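Local coordinates for protein GENE 22 product (Bacillus phage spp1, PDB 2XC8) that is of unknown function but shares fold similarity with a domain of the receptor-binding protein of lactococcal phage p2, at residues B[11-16]-B[94-99]. Numbering follows the deposited sequence.
Sequences WYLTSE and LIMYPV
Apolar contact joins Trp-11 to Ile-95 and Leu-13 to the selenomethionine Met-96, and no hydrogen bond links the two segments. At the indole, Ile-95 lies with CD1 over one face of the ring, while its CG2 comes within 4.1 Å of Trp-11 CE3; the two side chains meet at about a right angle. With CG anti to the carbonyl carbon (chi1 -71°), the indole is carried to where its face meets Ile-95 CD1. Deeper in, the selenium of Met-96 rests on Leu-13, with SE 3.9 Å from Leu-13 CB and 4.0 Å from Leu-13 CD2. The Met-96 chain, extended at chi2, bends at chi3 (60°), and its methyl CE turns back toward Trp-11, ending 3.9 Å from Trp-11 O.

The backbones explain the lack of polar links: the axes of strand 11-13 and of segment 94-99 come no closer than 8.2 Å, inclined at 48°, and each strand bonds within its own sheet, Tyr-12 to His-32 on one side, Ile-95 and Met-96 to Leu-62 on the other. That shared partner marks a classic beta bulge, and both bulge residues point their CB toward strand 11-13. The two sheets are therefore joined here by dispersion and hydrophobic burial alone, as in a beta sandwich.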
loop_
_atom_site.group_PDB
_atom_site.type_symbol
_atom_site.label_atom_id
_atom_site.label_comp_id
_atom_site.label_asym_id
_atom_site.label_seq_id
_atom_site.Cartn_x
_atom_site.Cartn_y
_atom_site.Cartn_z
ATOM N N TRP B 11 -6.627 0.782 17.698
ATOM C CA TRP B 11 -5.580 1.732 17.346
ATOM C C TRP B 11 -5.256 1.616 15.862
ATOM O O TRP B 11 -4.796 0.568 15.401
ATOM C CB TRP B 11 -4.319 1.482 18.174
ATOM C CG TRP B 11 -4.445 1.854 19.618
ATOM C CD1 TRP B 11 -4.877 1.053 20.635
ATOM C CD2 TRP B 11 -4.121 3.118 20.211
ATOM N NE1 TRP B 11 -4.849 1.740 21.825
ATOM C CE2 TRP B 11 -4.389 3.010 21.594
ATOM C CE3 TRP B 11 -3.634 4.332 19.709
ATOM C CZ2 TRP B 11 -4.182 4.069 22.482
ATOM C CZ3 TRP B 11 -3.434 5.385 20.592
ATOM C CH2 TRP B 11 -3.709 5.246 21.964
ATOM N N TYR B 12 -5.506 2.690 15.119
ATOM C CA TYR B 12 -5.216 2.710 13.687
ATOM C C TYR B 12 -4.539 4.000 13.230
ATOM O O TYR B 12 -4.719 5.061 13.832
ATOM C CB TYR B 12 -6.474 2.408 12.856
ATOM C CG TYR B 12 -7.604 3.410 12.976
ATOM C CD1 TYR B 12 -7.754 4.435 12.042
ATOM C CD2 TYR B 12 -8.541 3.314 14.004
ATOM C CE1 TYR B 12 -8.798 5.351 12.138
ATOM C CE2 TYR B 12 -9.588 4.224 14.111
ATOM C CZ TYR B 12 -9.712 5.238 13.173
ATOM O OH TYR B 12 -10.744 6.142 13.276
ATOM N N LEU B 13 -3.760 3.882 12.158
ATOM C CA LEU B 13 -2.950 4.977 11.641
ATOM C C LEU B 13 -3.358 5.327 10.210
ATOM O O LEU B 13 -3.408 4.454 9.340
ATOM C CB LEU B 13 -1.466 4.593 11.705
ATOM C CG LEU B 13 -0.388 5.605 11.306
ATOM C CD1 LEU B 13 -0.331 6.779 12.274
ATOM C CD2 LEU B 13 0.969 4.923 11.216
ATOM N N THR B 14 -3.650 6.606 9.979
ATOM C CA THR B 14 -4.097 7.082 8.667
ATOM C C THR B 14 -2.929 7.477 7.760
ATOM O O THR B 14 -3.133 7.854 6.601
ATOM C CB THR B 14 -5.089 8.264 8.787
ATOM O OG1 THR B 14 -4.467 9.348 9.488
ATOM C CG2 THR B 14 -6.356 7.839 9.525
ATOM N N SER B 15 -1.713 7.387 8.297
ATOM C CA SER B 15 -0.494 7.635 7.534
ATOM C C SER B 15 -0.359 6.659 6.373
ATOM O O SER B 15 -0.530 5.448 6.534
ATOM C CB SER B 15 0.740 7.524 8.431
ATOM O OG SER B 15 0.761 8.545 9.413
ATOM N N GLU B 16 -0.119 7.175 5.213
ATOM C CA GLU B 16 0.191 6.395 4.063
ATOM C C GLU B 16 1.594 5.827 4.197
ATOM O O GLU B 16 2.505 6.547 4.411
ATOM C CB GLU B 16 0.155 7.329 2.890
ATOM C CG GLU B 16 -0.070 6.741 1.600
ATOM C CD GLU B 16 -0.221 7.804 0.541
ATOM O OE1 GLU B 16 0.762 8.081 -0.109
ATOM O OE2 GLU B 16 -1.307 8.363 0.344
ATOM N N LEU B 94 4.564 1.182 23.332
ATOM C CA LEU B 94 4.638 0.787 21.959
ATOM C C LEU B 94 3.250 0.566 21.420
ATOM O O LEU B 94 2.470 -0.155 21.956
ATOM C CB LEU B 94 5.522 -0.428 21.749
ATOM C CG LEU B 94 5.643 -1.043 20.364
ATOM C CD1 LEU B 94 6.484 -0.302 19.420
ATOM C CD2 LEU B 94 6.178 -2.373 20.529
ATOM N N ILE B 95 2.970 1.246 20.338
ATOM C CA ILE B 95 1.664 1.273 19.765
ATOM C C ILE B 95 1.606 0.299 18.631
ATOM O O ILE B 95 0.767 -0.523 18.625
ATOM C CB ILE B 95 1.277 2.697 19.309
ATOM C CG1 ILE B 95 1.277 3.685 20.474
ATOM C CG2 ILE B 95 -0.015 2.689 18.645
ATOM C CD1 ILE B 95 0.338 3.393 21.586
HETATM N N MSE B 96 2.515 0.396 17.683
HETATM C CA MSE B 96 2.548 -0.511 16.561
HETATM C C MSE B 96 3.870 -0.721 15.828
HETATM O O MSE B 96 4.740 0.094 15.888
HETATM C CB MSE B 96 1.499 -0.137 15.529
HETATM C CG MSE B 96 1.650 1.217 14.956
HETATM SE SE MSE B 96 0.387 1.793 13.703
HETATM C CE MSE B 96 -1.159 1.688 14.699
ATOM N N TYR B 97 3.997 -1.863 15.169
ATOM C CA TYR B 97 5.180 -2.151 14.366
ATOM C C TYR B 97 4.755 -2.159 12.913
ATOM O O TYR B 97 4.559 -3.204 12.361
ATOM C CB TYR B 97 5.889 -3.498 14.595
ATOM C CG TYR B 97 5.984 -4.035 15.973
ATOM C CD1 TYR B 97 4.915 -4.678 16.548
ATOM C CD2 TYR B 97 7.171 -3.991 16.673
ATOM C CE1 TYR B 97 4.990 -5.181 17.801
ATOM C CE2 TYR B 97 7.270 -4.507 17.920
ATOM C CZ TYR B 97 6.176 -5.105 18.489
ATOM O OH TYR B 97 6.214 -5.632 19.747
ATOM N N PRO B 98 4.627 -1.013 12.282
ATOM C CA PRO B 98 4.029 -1.074 10.938
ATOM C C PRO B 98 4.952 -1.539 9.797
ATOM O O PRO B 98 4.453 -1.899 8.731
ATOM C CB PRO B 98 3.554 0.365 10.698
ATOM C CG PRO B 98 4.447 1.203 11.537
ATOM C CD PRO B 98 4.828 0.377 12.738
ATOM N N VAL B 99 6.268 -1.531 10.010
ATOM C CA VAL B 99 7.218 -1.965 8.973
ATOM C C VAL B 99 8.261 -2.945 9.525
ATOM O O VAL B 99 8.907 -2.673 10.539
ATOM C CB VAL B 99 7.930 -0.761 8.276
ATOM C CG1 VAL B 99 8.861 -1.240 7.164
ATOM C CG2 VAL B 99 6.916 0.230 7.714
#